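Local coordinates for protein isocitrate dehydrogenase [NAD] subunit 1, mitochondrial (Saccharomyces cerevisiae, PDB 3BLX) that catalyses, as part of a mitochondrial octamer, the NAD-dependent oxidative decarboxylation of isocitrate to 2-oxoglutarate in the citric acid cycle, and also binds mitochondrial mRNA leaders, at residues E[61-64]-E[65-69]; E[91-94]-E[95-99]; E[244-247]-E[248-252]; E[269-272]-E[273-277]. All blocks are in the same frame, centred on the assembly; numbering follows the deposited sequence.

Four local contacts form a connected series through the subunit. Contact 1 packs on contact 2, with Val63 CG1 3.6 Å from Ala96 CB and the two centres about 11 Å apart. Contact 2 carries Arg98, which by similarity binds substrate, and it touches contact 4 where Asn94 OD1 lies 3.6 Å from Arg274 NH2. The side chain of Arg274 comes within about 4 Å of Arg129, the second arginine assigned to the substrate site by similarity. Contact 4 in turn meets contact 3, Ser273 OG lying 3.5 Å from Ala248 CB. Contacts 1 and 3, with centres about 32 Å apart, lie on opposite sides of the chain's centre.

Contact 1: residues E[61-64]-E[65-69]; sequences EGVY and EAVES
Tyr64 and Glu68, one helical turn apart, show how an aromatic ring and a carboxylate share one flank of a helix. Glu68 OE2 approaches Tyr64 CE2 obliquely at 3.8 Å, and the two planes are turned only 26° from each other. Near the CD1 and CE1 atoms of the ring, Glu65 OE2 lies 3.9 Å from Tyr64 CE1, but that carboxylate stands almost upright to the ring, at 82°. Tyr64 has CG anti to the backbone N (chi1 168°), which sets its ring within packing distance of both acids; neither pair is hydrogen-bonded, so contact is by packing alone.

Apolar contact is lighter: Val63 CG1 stands 4.4 Å from Val67 CG2, and the latter also rests on Val63 O.

The backbone supplies the regular i to i+4 hydrogen bonds. The straightest of those joining 61-64 to 65-69 runs from Val67 N to Val63 O at 3.0 Å, and Glu68 N bonds to Tyr64 O at the same length.

Within helix 60-73 the two valines face helix 92-99, while Tyr64, Glu65 and Glu68 pack against Pro207, Asp208 and Lys204 of a second copy of this subunit.

Contact 2: residues E[91-94]-E[95-99]; sequences GSLN and VALRK
Asn94 and Arg98 make one of the i to i+4 contacts of helix 92-99, a short, largely buried helix that brings a probable substrate-binding arginine into the active-site region. Asn94 O meets Arg98 in two ways. It accepts the backbone N-H of Arg98, with Arg98 N 3.1 Å from Asn94 O and the donor raised 36° out of the carbonyl plane. By packing alone, the same oxygen lies over one face of the Arg98 guanidinium, displaced toward its rim. The arginine chain bends at chi3 (-42°), which folds the guanidinium back over the helical turn instead of letting it run straight outward. Its polar edge is fixed elsewhere: Arg98 NE donates to Asn131 O and NH1 to Gly89 O, and Phe136 adds a cation-pi contact. These three partners would probably hold the guanidinium in position even without ligand, consistent with its substrate role by similarity. The amide end of Asn94 turns back as well, ND2 bonding to His90 O.

A leucine pair provides the apolar part. Leu93 CD2 meets Leu97 CD1 at 3.8 Å, the chains crossing at a slant, while Leu97 N bonds to Leu93 O at 2.9 Å. At the start of the helix Gly91 takes the N-cap position with a positive phi, a backbone shape in which a CB would collide with the preceding carbonyl; Gly91 O receives Val95 N at 3.3 Å.

Ser92, Ala96 and Leu97 lie against helix 60-73, whereas Leu93 and Asn94 rest on Lys78 of strand 75-80.

Contact 3: residues E[244-247]-E[248-252]; sequences GNIG and AALIG
Ile246 and Leu250 lie side by side on one flank of helix 237-251, pointing the same way, and meet branch to branch: Ile246 CG2 is 3.7 Å from Leu250 CD2. The isoleucine sets up the meeting through its first torsion (chi1 -71°), which carries CG1 anti to the carbonyl carbon and CG2 anti to the backbone N; CG2 is the branch presented to the leucine. Leu250, with a second torsion well away from staggered (chi2 23°), sets CD2 over Ile246 O at 3.4 Å, the carbonyl that accepts Leu250 N at 2.9 Å in a nearly straight bond of 173°. An alanine in place of Leu250 would probably leave Ile246 CG2 without its apolar neighbour and lose much of the packing against Tyr126 of the adjoining subunit 2.

Small residues complete the turn. The CB atoms of Ala248 and Ala249 sit beside carbonyl oxygens one turn back, Ala248 CB lying 3.6 Å from Gly244 O, and Gly247 presents no side chain at all. Farther on, Ile251 CG1 falls between its own N and carbonyl carbon and lies 3.6 Å from Gly247 O. The chain leaves the helix through a Schellman motif: Gly252 adopts positive phi and sends its N-H back into the last turn, with Gly252 N 3.2 Å from Ala249 O and a weak second bond to Ala248 O.

Across this contact the hydrogen bonds are all backbone ones, while Ile246 and Leu250 offer each other hydrocarbon, an arrangement suited to a buried helix whose Ile246, Ala249 and Leu250 pack against subunit 2.

Contact 4: residues E[269-272]-E[273-277]; sequences FEPG and SRHVG
Both flat groups of the second segment, the Arg274 guanidinium and the His275 ring, are met at their edges by residues of 269-272. Arg274 grips Glu270 side-on, NE at 2.8 Å and NH2 at 2.9 Å from the single oxygen OE2, a salt bridge in which the acceptor stays close to the guanidinium plane. Seen from the acid the two bonds differ: NH2 uses the syn lone pair of OE2, whereas NE arrives from above the carboxylate plane; the two planes stand 83° apart. At the imidazole edge, Pro271 CB lies in the ring plane, 3.8 Å from His275 CD2.

The backbone forms a type I beta turn from Pro271 to Arg274, closed by a weak bond of 3.3 Å from Arg274 N to Pro271 O. The arginine chain bends at chi2 (76°), which swings its head back to Glu270, close to Arg129 and Arg98, the substrate-binding arginines by similarity. A leucine in place of Arg274 would probably leave the buried Glu270 carboxylate without its close cationic partner.

The loop follows strand 267-269. Pro271 packs on helix 289-302 and, with His275, on Leu80 of strand 75-80; Ser273 and Val276 lean on helix 237-251.

Contact 1: residues E[61-64]-E[65-69]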
loop_
_atom_site.group_PDB
_atom_site.type_symbol
_atom_site.label_atom_id
_atom_site.label_comp_id
_atom_site.label_asym_id
_atom_site.label_seq_id
_atom_site.Cartn_x
_atom_site.Cartn_y
_atom_site.Cartn_z
ATOM N N GLU E 61 -17.402 -21.724 7.416
ATOM C CA GLU E 61 -18.266 -20.646 6.927
ATOM C C GLU E 61 -18.633 -19.682 8.052
ATOM O O GLU E 61 -18.899 -18.518 7.802
ATOM C CB GLU E 61 -19.549 -21.198 6.304
ATOM C CG GLU E 61 -19.406 -22.567 5.649
ATOM C CD GLU E 61 -18.813 -22.500 4.252
ATOM O OE1 GLU E 61 -18.130 -21.498 3.937
ATOM O OE2 GLU E 61 -19.032 -23.452 3.466
ATOM N N GLY E 62 -18.656 -20.179 9.285
ATOM C CA GLY E 62 -18.977 -19.370 10.440
ATOM C C GLY E 62 -17.803 -18.525 10.852
ATOM O O GLY E 62 -17.960 -17.369 11.224
ATOM N N VAL E 63 -16.611 -19.095 10.775
ATOM C CA VAL E 63 -15.416 -18.339 11.099
ATOM C C VAL E 63 -15.253 -17.204 10.109
ATOM O O VAL E 63 -14.954 -16.088 10.493
ATOM C CB VAL E 63 -14.149 -19.232 11.159
ATOM C CG1 VAL E 63 -12.854 -18.386 11.206
ATOM C CG2 VAL E 63 -14.223 -20.129 12.349
ATOM N N TYR E 64 -15.477 -17.489 8.836
ATOM C CA TYR E 64 -15.398 -16.454 7.822
ATOM C C TYR E 64 -16.423 -15.335 8.102
ATOM O O TYR E 64 -16.098 -14.155 8.004
ATOM C CB TYR E 64 -15.545 -17.053 6.422
ATOM C CG TYR E 64 -15.771 -16.039 5.321
ATOM C CD1 TYR E 64 -17.065 -15.689 4.935
ATOM C CD2 TYR E 64 -14.697 -15.427 4.670
ATOM C CE1 TYR E 64 -17.299 -14.748 3.940
ATOM C CE2 TYR E 64 -14.916 -14.487 3.658
ATOM C CZ TYR E 64 -16.233 -14.143 3.293
ATOM O OH TYR E 64 -16.513 -13.203 2.292
ATOM N N GLU E 65 -17.632 -15.707 8.502
ATOM C CA GLU E 65 -18.674 -14.737 8.792
ATOM C C GLU E 65 -18.406 -13.883 10.031
ATOM O O GLU E 65 -18.828 -12.726 10.115
ATOM C CB GLU E 65 -20.037 -15.424 8.907
ATOM C CG GLU E 65 -20.656 -15.796 7.570
ATOM C CD GLU E 65 -20.759 -14.621 6.584
ATOM O OE1 GLU E 65 -20.645 -13.450 7.024
ATOM O OE2 GLU E 65 -20.961 -14.871 5.366
ATOM N N ALA E 66 -17.704 -14.448 10.997
ATOM C CA ALA E 66 -17.360 -13.709 12.193
ATOM C C ALA E 66 -16.240 -12.706 11.925
ATOM O O ALA E 66 -16.281 -11.574 12.382
ATOM C CB ALA E 66 -16.965 -14.673 13.293
ATOM N N VAL E 67 -15.240 -13.140 11.175
ATOM C CA VAL E 67 -14.143 -12.276 10.803
ATOM C C VAL E 67 -14.703 -11.116 9.999
ATOM O O VAL E 67 -14.409 -9.961 10.279
ATOM C CB VAL E 67 -13.027 -13.051 10.019
ATOM C CG1 VAL E 67 -11.994 -12.110 9.417
ATOM C CG2 VAL E 67 -12.342 -14.027 10.932
ATOM N N GLU E 68 -15.544 -11.430 9.027
ATOM C CA GLU E 68 -16.136 -10.424 8.156
ATOM C C GLU E 68 -17.004 -9.425 8.944
ATOM O O GLU E 68 -16.966 -8.213 8.694
ATOM C CB GLU E 68 -16.917 -11.103 7.024
ATOM C CG GLU E 68 -16.681 -10.466 5.631
ATOM C CD GLU E 68 -15.185 -10.266 5.284
ATOM O OE1 GLU E 68 -14.836 -9.181 4.769
ATOM O OE2 GLU E 68 -14.353 -11.179 5.514
ATOM N N SER E 69 -17.748 -9.938 9.917
ATOM C CA SER E 69 -18.525 -9.093 10.795
ATOM C C SER E 69 -17.646 -8.182 11.645
ATOM O O SER E 69 -17.957 -7.004 11.797
ATOM C CB SER E 69 -19.440 -9.945 11.664
ATOM O OG SER E 69 -20.185 -9.149 12.560
#

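Contact 2: residues E[91-94]-E[95-99]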
loop_
_atom_site.group_PDB
_atom_site.type_symbol
_atom_site.label_atom_id
_atom_site.label_comp_id
_atom_site.label_asym_id
_atom_site.label_seq_id
_atom_site.Cartn_x
_atom_site.Cartn_y
_atom_site.Cartn_z
ATOM N N GLY E 91 -7.735 -23.396 17.420
ATOM C CA GLY E 91 -9.044 -23.569 16.807
ATOM C C GLY E 91 -9.383 -22.402 15.896
ATOM O O GLY E 91 -9.009 -21.265 16.172
ATOM N N SER E 92 -10.121 -22.688 14.826
ATOM C CA SER E 92 -10.219 -21.801 13.677
ATOM C C SER E 92 -10.503 -20.336 13.985
ATOM O O SER E 92 -9.916 -19.448 13.359
ATOM C CB SER E 92 -11.234 -22.353 12.677
ATOM O OG SER E 92 -10.654 -23.372 11.882
ATOM N N LEU E 93 -11.384 -20.092 14.949
ATOM C CA LEU E 93 -11.806 -18.738 15.260
ATOM C C LEU E 93 -10.662 -17.917 15.801
ATOM O O LEU E 93 -10.395 -16.813 15.309
ATOM C CB LEU E 93 -12.952 -18.738 16.276
ATOM C CG LEU E 93 -14.063 -17.705 16.084
ATOM C CD1 LEU E 93 -14.450 -17.141 17.426
ATOM C CD2 LEU E 93 -13.687 -16.571 15.092
ATOM N N ASN E 94 -10.000 -18.459 16.815
ATOM C CA ASN E 94 -8.880 -17.783 17.445
ATOM C C ASN E 94 -7.702 -17.543 16.493
ATOM O O ASN E 94 -7.011 -16.539 16.603
ATOM C CB ASN E 94 -8.414 -18.548 18.674
ATOM C CG ASN E 94 -9.390 -18.471 19.817
ATOM O OD1 ASN E 94 -9.928 -17.415 20.132
ATOM N ND2 ASN E 94 -9.614 -19.595 20.459
ATOM N N VAL E 95 -7.452 -18.446 15.556
ATOM C CA VAL E 95 -6.331 -18.209 14.701
ATOM C C VAL E 95 -6.736 -17.158 13.688
ATOM O O VAL E 95 -5.939 -16.298 13.330
ATOM C CB VAL E 95 -5.688 -19.510 14.055
ATOM C CG1 VAL E 95 -5.970 -20.731 14.863
ATOM C CG2 VAL E 95 -6.116 -19.706 12.632
ATOM N N ALA E 96 -7.992 -17.192 13.257
ATOM C CA ALA E 96 -8.482 -16.170 12.338
ATOM C C ALA E 96 -8.373 -14.765 12.936
ATOM O O ALA E 96 -7.914 -13.841 12.275
ATOM C CB ALA E 96 -9.882 -16.476 11.927
ATOM N N LEU E 97 -8.784 -14.620 14.187
ATOM C CA LEU E 97 -8.697 -13.347 14.886
ATOM C C LEU E 97 -7.260 -12.892 15.012
ATOM O O LEU E 97 -6.960 -11.712 15.003
ATOM C CB LEU E 97 -9.312 -13.441 16.286
ATOM C CG LEU E 97 -10.803 -13.122 16.435
ATOM C CD1 LEU E 97 -11.555 -13.377 15.175
ATOM C CD2 LEU E 97 -11.372 -13.937 17.564
ATOM N N ARG E 98 -6.356 -13.839 15.124
ATOM C CA ARG E 98 -4.967 -13.497 15.333
ATOM C C ARG E 98 -4.223 -13.272 13.993
ATOM O O ARG E 98 -3.443 -12.345 13.866
ATOM C CB ARG E 98 -4.336 -14.551 16.248
ATOM C CG ARG E 98 -2.998 -15.050 15.832
ATOM C CD ARG E 98 -2.661 -16.368 16.490
ATOM N NE ARG E 98 -3.050 -16.396 17.895
ATOM C CZ ARG E 98 -3.759 -17.379 18.441
ATOM N NH1 ARG E 98 -4.133 -18.421 17.712
ATOM N NH2 ARG E 98 -4.084 -17.323 19.720
ATOM N N LYS E 99 -4.493 -14.098 12.986
ATOM C CA LYS E 99 -3.831 -13.952 11.676
ATOM C C LYS E 99 -4.464 -12.888 10.788
ATOM O O LYS E 99 -3.751 -12.149 10.138
ATOM C CB LYS E 99 -3.795 -15.265 10.869
ATOM C CG LYS E 99 -3.326 -16.511 11.601
ATOM C CD LYS E 99 -1.844 -16.556 11.861
ATOM C CE LYS E 99 -1.437 -17.897 12.504
ATOM N NZ LYS E 99 -0.134 -17.813 13.232
#

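Contact 3: residues E[244-247]-E[248-252]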
loop_
_atom_site.group_PDB
_atom_site.type_symbol
_atom_site.label_atom_id
_atom_site.label_comp_id
_atom_site.label_asym_id
_atom_site.label_seq_id
_atom_site.Cartn_x
_atom_site.Cartn_y
_atom_site.Cartn_z
ATOM N N GLY E 244 -2.422 -17.197 34.107
ATOM C CA GLY E 244 -3.842 -16.887 34.121
ATOM C C GLY E 244 -4.659 -17.880 34.920
ATOM O O GLY E 244 -5.603 -17.527 35.597
ATOM N N ASN E 245 -4.300 -19.146 34.848
ATOM C CA ASN E 245 -5.030 -20.122 35.610
ATOM C C ASN E 245 -4.757 -20.075 37.099
ATOM O O ASN E 245 -5.639 -20.394 37.885
ATOM C CB ASN E 245 -4.869 -21.500 35.009
ATOM C CG ASN E 245 -5.798 -21.706 33.812
ATOM O OD1 ASN E 245 -7.030 -21.592 33.925
ATOM N ND2 ASN E 245 -5.217 -21.978 32.657
ATOM N N ILE E 246 -3.564 -19.639 37.493
ATOM C CA ILE E 246 -3.293 -19.384 38.904
ATOM C C ILE E 246 -4.142 -18.217 39.330
ATOM O O ILE E 246 -4.769 -18.226 40.386
ATOM C CB ILE E 246 -1.824 -19.029 39.158
ATOM C CG1 ILE E 246 -0.935 -20.262 38.969
ATOM C CG2 ILE E 246 -1.663 -18.462 40.541
ATOM C CD1 ILE E 246 0.459 -19.920 38.743
ATOM N N GLY E 247 -4.186 -17.216 38.474
ATOM C CA GLY E 247 -5.030 -16.069 38.725
ATOM C C GLY E 247 -6.472 -16.451 38.983
ATOM O O GLY E 247 -7.084 -15.973 39.928
ATOM N N ALA E 248 -7.011 -17.314 38.129
ATOM C CA ALA E 248 -8.406 -17.731 38.206
ATOM C C ALA E 248 -8.693 -18.451 39.500
ATOM O O ALA E 248 -9.671 -18.141 40.170
ATOM C CB ALA E 248 -8.761 -18.610 37.035
ATOM N N ALA E 249 -7.837 -19.406 39.854
ATOM C CA ALA E 249 -7.972 -20.107 41.128
ATOM C C ALA E 249 -7.933 -19.149 42.322
ATOM O O ALA E 249 -8.801 -19.220 43.199
ATOM C CB ALA E 249 -6.932 -21.196 41.272
ATOM N N LEU E 250 -6.945 -18.253 42.350
ATOM C CA LEU E 250 -6.839 -17.229 43.408
ATOM C C LEU E 250 -8.132 -16.440 43.764
ATOM O O LEU E 250 -8.318 -16.072 44.924
ATOM C CB LEU E 250 -5.732 -16.236 43.055
ATOM C CG LEU E 250 -4.320 -16.409 43.600
ATOM C CD1 LEU E 250 -4.014 -17.840 43.994
ATOM C CD2 LEU E 250 -3.375 -15.926 42.532
ATOM N N ILE E 251 -9.004 -16.163 42.783
ATOM C CA ILE E 251 -10.167 -15.305 43.026
ATOM C C ILE E 251 -11.486 -16.071 43.032
ATOM O O ILE E 251 -12.555 -15.471 43.129
ATOM C CB ILE E 251 -10.294 -14.158 41.980
ATOM C CG1 ILE E 251 -10.432 -14.734 40.566
ATOM C CG2 ILE E 251 -9.139 -13.182 42.078
ATOM C CD1 ILE E 251 -11.258 -13.869 39.620
ATOM N N GLY E 252 -11.420 -17.388 42.892
ATOM C CA GLY E 252 -12.608 -18.208 43.001
ATOM C C GLY E 252 -13.090 -18.890 41.731
ATOM O O GLY E 252 -14.227 -19.377 41.663
#

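Contact 4: residues E[269-272]-E[273-277]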
loop_
_atom_site.group_PDB
_atom_site.type_symbol
_atom_site.label_atom_id
_atom_site.label_comp_id
_atom_site.label_asym_id
_atom_site.label_seq_id
_atom_site.Cartn_x
_atom_site.Cartn_y
_atom_site.Cartn_z
ATOM N N PHE E 269 -14.220 -8.788 23.190
ATOM C CA PHE E 269 -14.337 -8.995 24.633
ATOM C C PHE E 269 -14.874 -10.370 24.957
ATOM O O PHE E 269 -15.742 -10.869 24.255
ATOM C CB PHE E 269 -15.185 -7.887 25.256
ATOM C CG PHE E 269 -14.569 -6.534 25.099
ATOM C CD1 PHE E 269 -13.772 -6.000 26.094
ATOM C CD2 PHE E 269 -14.700 -5.847 23.912
ATOM C CE1 PHE E 269 -13.176 -4.777 25.929
ATOM C CE2 PHE E 269 -14.107 -4.619 23.732
ATOM C CZ PHE E 269 -13.343 -4.079 24.757
ATOM N N GLU E 270 -14.325 -10.988 26.004
ATOM C CA GLU E 270 -14.571 -12.405 26.283
ATOM C C GLU E 270 -13.924 -12.775 27.588
ATOM O O GLU E 270 -12.896 -12.218 27.945
ATOM C CB GLU E 270 -13.986 -13.295 25.183
ATOM C CG GLU E 270 -12.517 -13.638 25.382
ATOM C CD GLU E 270 -12.037 -14.843 24.549
ATOM O OE1 GLU E 270 -12.876 -15.682 24.149
ATOM O OE2 GLU E 270 -10.811 -14.957 24.299
ATOM N N PRO E 271 -14.521 -13.723 28.308
ATOM C CA PRO E 271 -13.999 -14.181 29.602
ATOM C C PRO E 271 -12.509 -14.567 29.536
ATOM O O PRO E 271 -12.069 -15.313 28.649
ATOM C CB PRO E 271 -14.858 -15.405 29.908
ATOM C CG PRO E 271 -16.117 -15.188 29.161
ATOM C CD PRO E 271 -15.716 -14.473 27.893
ATOM N N GLY E 272 -11.751 -14.061 30.501
ATOM C CA GLY E 272 -10.321 -14.105 30.448
ATOM C C GLY E 272 -9.680 -15.462 30.657
ATOM O O GLY E 272 -8.472 -15.612 30.428
ATOM N N SER E 273 -10.457 -16.445 31.102
ATOM C CA SER E 273 -9.900 -17.760 31.382
ATOM C C SER E 273 -10.428 -18.823 30.450
ATOM O O SER E 273 -10.029 -19.981 30.535
ATOM C CB SER E 273 -10.148 -18.163 32.834
ATOM O OG SER E 273 -9.015 -17.854 33.618
ATOM N N ARG E 274 -11.327 -18.434 29.556
ATOM C CA ARG E 274 -11.944 -19.381 28.639
ATOM C C ARG E 274 -12.750 -20.457 29.377
ATOM O O ARG E 274 -12.968 -21.541 28.847
ATOM C CB ARG E 274 -10.881 -20.003 27.731
ATOM C CG ARG E 274 -10.616 -19.213 26.456
ATOM C CD ARG E 274 -9.787 -17.954 26.673
ATOM N NE ARG E 274 -9.621 -17.199 25.426
ATOM C CZ ARG E 274 -8.646 -17.405 24.539
ATOM N NH1 ARG E 274 -7.736 -18.349 24.765
ATOM N NH2 ARG E 274 -8.577 -16.668 23.426
ATOM N N HIS E 275 -13.191 -20.134 30.597
ATOM C CA HIS E 275 -13.991 -21.035 31.440
ATOM C C HIS E 275 -13.374 -22.425 31.539
ATOM O O HIS E 275 -14.068 -23.446 31.573
ATOM C CB HIS E 275 -15.432 -21.123 30.936
ATOM C CG HIS E 275 -16.314 -20.003 31.405
ATOM N ND1 HIS E 275 -17.518 -20.221 32.048
ATOM C CD2 HIS E 275 -16.174 -18.657 31.318
ATOM C CE1 HIS E 275 -18.078 -19.057 32.336
ATOM N NE2 HIS E 275 -17.287 -18.093 31.901
ATOM N N VAL E 276 -12.051 -22.423 31.553
ATOM C CA VAL E 276 -11.248 -23.620 31.697
ATOM C C VAL E 276 -11.927 -24.650 32.613
ATOM O O VAL E 276 -12.553 -25.609 32.132
ATOM C CB VAL E 276 -9.818 -23.249 32.206
ATOM C CG1 VAL E 276 -8.831 -23.031 31.021
ATOM C CG2 VAL E 276 -9.881 -22.011 33.122
ATOM N N GLY E 277 -11.822 -24.438 33.925
ATOM C CA GLY E 277 -12.390 -25.362 34.894
ATOM C C GLY E 277 -13.850 -25.080 35.215
ATOM O O GLY E 277 -14.356 -25.508 36.267
#